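Local coordinates for protein purine nucleoside phosphorylase (Thermus thermophilus, PDB 1ODK) that probably cleaves purine nucleosides with phosphate, releasing the free base and ribose 1-phosphate, as a nucleoside phosphorylase of the phosphorylase superfamily, at residues I104-T116 and V175-L187. Residues are numbered along the deposited sequence; the frame is centred on the assembly and turned at random.
Sequences IVAQGAVPLDGTT and VLAFEMEASALFL
In this phosphorylase-superfamily alpha/beta fold, strand 108-112 of the mixed sheet packs against the start of helix 182-192, and D113 is hydrogen-bonded to S183. The axes of strand 108-112 and helix 182-187 approach to 7.8 Å and cross at -111°. D113 is the N-cap of helix 114-120: its OD1 accepts from T116 N at 3.0 Å. Its OD2 takes two hydroxyl donors from opposite faces of the carboxylate. One is S183 OG, 2.7 Å from D113 OD2 and 65° out of the plane. The other is T116 OG1. T67 adds a further bond to OD1, so the buried carboxylate is gripped at both oxygens. With an alanine here, the hydroxyls of S183 and T116 would probably lose their shared acceptor, and helix 114-120 its side-chain cap. S183 OG sits between its own backbone N and carbonyl carbon (chi1 64°), which turns it to D113. Beside this cluster, L187 CD2 rests on T116 CA at 3.8 Å. Farther back along the strand, A109 CB fits against A182 CB and the F186 ring. A106 CB and G108 C meet that ring at its edge. P124 and Y125 of a second subunit pack on V110, P111 and L112. Before the corner at Q107, on strand 103-106, I104 CD1 touches A177 CB at 3.7 Å.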
loop_
_atom_site.group_PDB
_atom_site.type_symbol
_atom_site.label_atom_id
_atom_site.label_comp_id
_atom_site.label_asym_id
_atom_site.label_seq_id
_atom_site.Cartn_x
_atom_site.Cartn_y
_atom_site.Cartn_z
ATOM N N ILE B 104 2.749 -11.336 -30.264
ATOM C CA ILE B 104 1.987 -10.339 -29.529
ATOM C C ILE B 104 2.703 -9.003 -29.631
ATOM O O ILE B 104 3.876 -8.894 -29.257
ATOM C CB ILE B 104 1.869 -10.684 -28.028
ATOM C CG1 ILE B 104 1.056 -11.964 -27.833
ATOM C CG2 ILE B 104 1.213 -9.523 -27.287
ATOM C CD1 ILE B 104 1.042 -12.461 -26.382
ATOM N N VAL B 105 2.022 -7.998 -30.175
ATOM C CA VAL B 105 2.609 -6.665 -30.248
ATOM C C VAL B 105 2.092 -5.999 -28.981
ATOM O O VAL B 105 0.889 -5.759 -28.848
ATOM C CB VAL B 105 2.119 -5.866 -31.466
ATOM C CG1 VAL B 105 2.702 -4.452 -31.414
ATOM C CG2 VAL B 105 2.553 -6.563 -32.751
ATOM N N ALA B 106 3.000 -5.714 -28.056
ATOM C CA ALA B 106 2.625 -5.133 -26.773
ATOM C C ALA B 106 2.116 -3.703 -26.828
ATOM O O ALA B 106 2.879 -2.767 -27.055
ATOM C CB ALA B 106 3.801 -5.232 -25.796
ATOM N N GLN B 107 0.818 -3.542 -26.596
ATOM C CA GLN B 107 0.205 -2.219 -26.600
ATOM C C GLN B 107 0.516 -1.526 -25.278
ATOM O O GLN B 107 0.546 -0.294 -25.188
ATOM C CB GLN B 107 -1.311 -2.347 -26.791
ATOM C CG GLN B 107 -2.081 -1.069 -26.496
ATOM C CD GLN B 107 -3.581 -1.240 -26.658
ATOM O OE1 GLN B 107 -4.127 -2.310 -26.385
ATOM N NE2 GLN B 107 -4.256 -0.179 -27.096
ATOM N N GLY B 108 0.757 -2.333 -24.251
ATOM C CA GLY B 108 1.078 -1.805 -22.939
ATOM C C GLY B 108 1.524 -2.951 -22.053
ATOM O O GLY B 108 1.408 -4.113 -22.439
ATOM N N ALA B 109 2.034 -2.637 -20.867
ATOM C CA ALA B 109 2.483 -3.680 -19.952
ATOM C C ALA B 109 2.047 -3.403 -18.518
ATOM O O ALA B 109 2.410 -2.383 -17.945
ATOM C CB ALA B 109 4.001 -3.808 -20.015
ATOM N N VAL B 110 1.253 -4.306 -17.950
ATOM C CA VAL B 110 0.809 -4.148 -16.565
ATOM C C VAL B 110 2.077 -4.253 -15.723
ATOM O O VAL B 110 2.802 -5.241 -15.806
ATOM C CB VAL B 110 -0.197 -5.254 -16.169
ATOM C CG1 VAL B 110 -0.517 -5.175 -14.682
ATOM C CG2 VAL B 110 -1.475 -5.092 -16.981
ATOM N N PRO B 111 2.370 -3.224 -14.912
ATOM C CA PRO B 111 3.579 -3.253 -14.086
ATOM C C PRO B 111 3.475 -4.026 -12.772
ATOM O O PRO B 111 3.190 -3.448 -11.725
ATOM C CB PRO B 111 3.872 -1.776 -13.874
ATOM C CG PRO B 111 2.493 -1.201 -13.718
ATOM C CD PRO B 111 1.665 -1.932 -14.777
ATOM N N LEU B 112 3.719 -5.332 -12.835
ATOM C CA LEU B 112 3.673 -6.170 -11.639
ATOM C C LEU B 112 5.088 -6.359 -11.092
ATOM O O LEU B 112 5.334 -7.246 -10.273
ATOM C CB LEU B 112 3.076 -7.540 -11.970
ATOM C CG LEU B 112 1.660 -7.568 -12.546
ATOM C CD1 LEU B 112 1.230 -9.016 -12.736
ATOM C CD2 LEU B 112 0.702 -6.843 -11.609
ATOM N N ASP B 113 6.005 -5.507 -11.542
ATOM C CA ASP B 113 7.411 -5.587 -11.146
ATOM C C ASP B 113 7.856 -4.482 -10.184
ATOM O O ASP B 113 7.282 -3.390 -10.158
ATOM C CB ASP B 113 8.284 -5.524 -12.397
ATOM C CG ASP B 113 8.286 -4.149 -13.022
ATOM O OD1 ASP B 113 9.371 -3.538 -13.088
ATOM O OD2 ASP B 113 7.203 -3.679 -13.437
ATOM N N GLY B 114 8.908 -4.761 -9.419
ATOM C CA GLY B 114 9.409 -3.787 -8.463
ATOM C C GLY B 114 10.357 -2.740 -9.024
ATOM O O GLY B 114 10.638 -1.740 -8.367
ATOM N N THR B 115 10.870 -2.961 -10.230
ATOM C CA THR B 115 11.776 -1.990 -10.824
ATOM C C THR B 115 11.009 -0.728 -11.211
ATOM O O THR B 115 11.433 0.381 -10.893
ATOM C CB THR B 115 12.493 -2.568 -12.070
ATOM O OG1 THR B 115 13.247 -3.722 -11.684
ATOM C CG2 THR B 115 13.447 -1.536 -12.670
ATOM N N THR B 116 9.880 -0.882 -11.894
ATOM C CA THR B 116 9.111 0.300 -12.261
ATOM C C THR B 116 8.630 0.957 -10.968
ATOM O O THR B 116 8.630 2.185 -10.841
ATOM C CB THR B 116 7.895 -0.053 -13.137
ATOM O OG1 THR B 116 7.045 -0.964 -12.432
ATOM C CG2 THR B 116 8.351 -0.694 -14.450
ATOM N N VAL B 175 -5.085 -8.996 -20.038
ATOM C CA VAL B 175 -3.717 -9.493 -20.158
ATOM C C VAL B 175 -3.672 -10.708 -21.075
ATOM O O VAL B 175 -4.340 -11.711 -20.834
ATOM C CB VAL B 175 -3.125 -9.878 -18.785
ATOM C CG1 VAL B 175 -1.714 -10.471 -18.966
ATOM C CG2 VAL B 175 -3.076 -8.652 -17.886
ATOM N N LEU B 176 -2.875 -10.614 -22.128
ATOM C CA LEU B 176 -2.761 -11.708 -23.085
ATOM C C LEU B 176 -1.724 -12.734 -22.665
ATOM O O LEU B 176 -1.908 -13.928 -22.879
ATOM C CB LEU B 176 -2.384 -11.159 -24.457
ATOM C CG LEU B 176 -3.337 -10.139 -25.074
ATOM C CD1 LEU B 176 -2.752 -9.628 -26.380
ATOM C CD2 LEU B 176 -4.699 -10.782 -25.304
ATOM N N ALA B 177 -0.631 -12.261 -22.074
ATOM C CA ALA B 177 0.448 -13.144 -21.657
ATOM C C ALA B 177 1.338 -12.448 -20.635
ATOM O O ALA B 177 1.221 -11.239 -20.418
ATOM C CB ALA B 177 1.277 -13.552 -22.879
ATOM N N PHE B 178 2.226 -13.222 -20.018
ATOM C CA PHE B 178 3.157 -12.713 -19.021
ATOM C C PHE B 178 4.598 -12.794 -19.512
ATOM O O PHE B 178 5.000 -13.771 -20.137
ATOM C CB PHE B 178 3.069 -13.523 -17.719
ATOM C CG PHE B 178 1.814 -13.292 -16.938
ATOM C CD1 PHE B 178 0.594 -13.774 -17.397
ATOM C CD2 PHE B 178 1.853 -12.584 -15.743
ATOM C CE1 PHE B 178 -0.579 -13.554 -16.676
ATOM C CE2 PHE B 178 0.687 -12.357 -15.010
ATOM C CZ PHE B 178 -0.530 -12.843 -15.481
ATOM N N GLU B 179 5.371 -11.754 -19.226
ATOM C CA GLU B 179 6.784 -11.737 -19.580
ATOM C C GLU B 179 7.470 -10.996 -18.430
ATOM O O GLU B 179 6.831 -10.758 -17.402
ATOM C CB GLU B 179 7.014 -11.090 -20.955
ATOM C CG GLU B 179 6.304 -9.784 -21.196
ATOM C CD GLU B 179 7.045 -8.620 -20.600
ATOM O OE1 GLU B 179 8.169 -8.335 -21.064
ATOM O OE2 GLU B 179 6.506 -7.998 -19.667
ATOM N N MET B 180 8.736 -10.624 -18.565
ATOM C CA MET B 180 9.407 -9.998 -17.425
ATOM C C MET B 180 10.298 -8.796 -17.723
ATOM O O MET B 180 11.261 -8.553 -16.993
ATOM C CB MET B 180 10.250 -11.068 -16.709
ATOM C CG MET B 180 9.464 -12.315 -16.283
ATOM S SD MET B 180 10.526 -13.670 -15.690
ATOM C CE MET B 180 11.137 -12.943 -14.168
ATOM N N GLU B 181 9.990 -8.029 -18.760
ATOM C CA GLU B 181 10.857 -6.901 -19.087
ATOM C C GLU B 181 10.183 -5.644 -19.628
ATOM O O GLU B 181 10.652 -4.528 -19.391
ATOM C CB GLU B 181 11.913 -7.352 -20.108
ATOM C CG GLU B 181 12.925 -8.378 -19.598
ATOM C CD GLU B 181 12.412 -9.811 -19.588
ATOM O OE1 GLU B 181 13.118 -10.671 -19.022
ATOM O OE2 GLU B 181 11.322 -10.090 -20.144
ATOM N N ALA B 182 9.088 -5.827 -20.355
ATOM C CA ALA B 182 8.384 -4.723 -20.998
ATOM C C ALA B 182 8.070 -3.469 -20.186
ATOM O O ALA B 182 8.353 -2.358 -20.633
ATOM C CB ALA B 182 7.102 -5.248 -21.646
ATOM N N SER B 183 7.473 -3.629 -19.011
ATOM C CA SER B 183 7.120 -2.469 -18.199
ATOM C C SER B 183 8.283 -1.491 -17.979
ATOM O O SER B 183 8.128 -0.282 -18.180
ATOM C CB SER B 183 6.564 -2.929 -16.845
ATOM O OG SER B 183 7.558 -3.613 -16.109
ATOM N N ALA B 184 9.447 -2.006 -17.589
ATOM C CA ALA B 184 10.611 -1.149 -17.334
ATOM C C ALA B 184 11.123 -0.465 -18.599
ATOM O O ALA B 184 11.505 0.706 -18.576
ATOM C CB ALA B 184 11.745 -1.967 -16.684
ATOM N N LEU B 185 11.142 -1.203 -19.701
ATOM C CA LEU B 185 11.599 -0.636 -20.965
ATOM C C LEU B 185 10.694 0.536 -21.346
ATOM O O LEU B 185 11.171 1.617 -21.694
ATOM C CB LEU B 185 11.547 -1.699 -22.063
ATOM C CG LEU B 185 11.843 -1.250 -23.496
ATOM C CD1 LEU B 185 13.297 -0.798 -23.623
ATOM C CD2 LEU B 185 11.546 -2.413 -24.441
ATOM N N PHE B 186 9.386 0.312 -21.268
ATOM C CA PHE B 186 8.409 1.341 -21.619
ATOM C C PHE B 186 8.573 2.573 -20.735
ATOM O O PHE B 186 8.594 3.700 -21.231
ATOM C CB PHE B 186 6.983 0.780 -21.495
ATOM C CG PHE B 186 6.632 -0.247 -22.550
ATOM C CD1 PHE B 186 5.465 -0.999 -22.445
ATOM C CD2 PHE B 186 7.462 -0.454 -23.653
ATOM C CE1 PHE B 186 5.127 -1.944 -23.419
ATOM C CE2 PHE B 186 7.138 -1.392 -24.632
ATOM C CZ PHE B 186 5.967 -2.140 -24.513
ATOM N N LEU B 187 8.687 2.355 -19.427
ATOM C CA LEU B 187 8.865 3.454 -18.483
ATOM C C LEU B 187 10.129 4.239 -18.811
ATOM O O LEU B 187 10.105 5.470 -18.910
ATOM C CB LEU B 187 8.960 2.919 -17.048
ATOM C CG LEU B 187 9.282 3.966 -15.974
ATOM C CD1 LEU B 187 8.166 4.997 -15.937
ATOM C CD2 LEU B 187 9.447 3.298 -14.610
#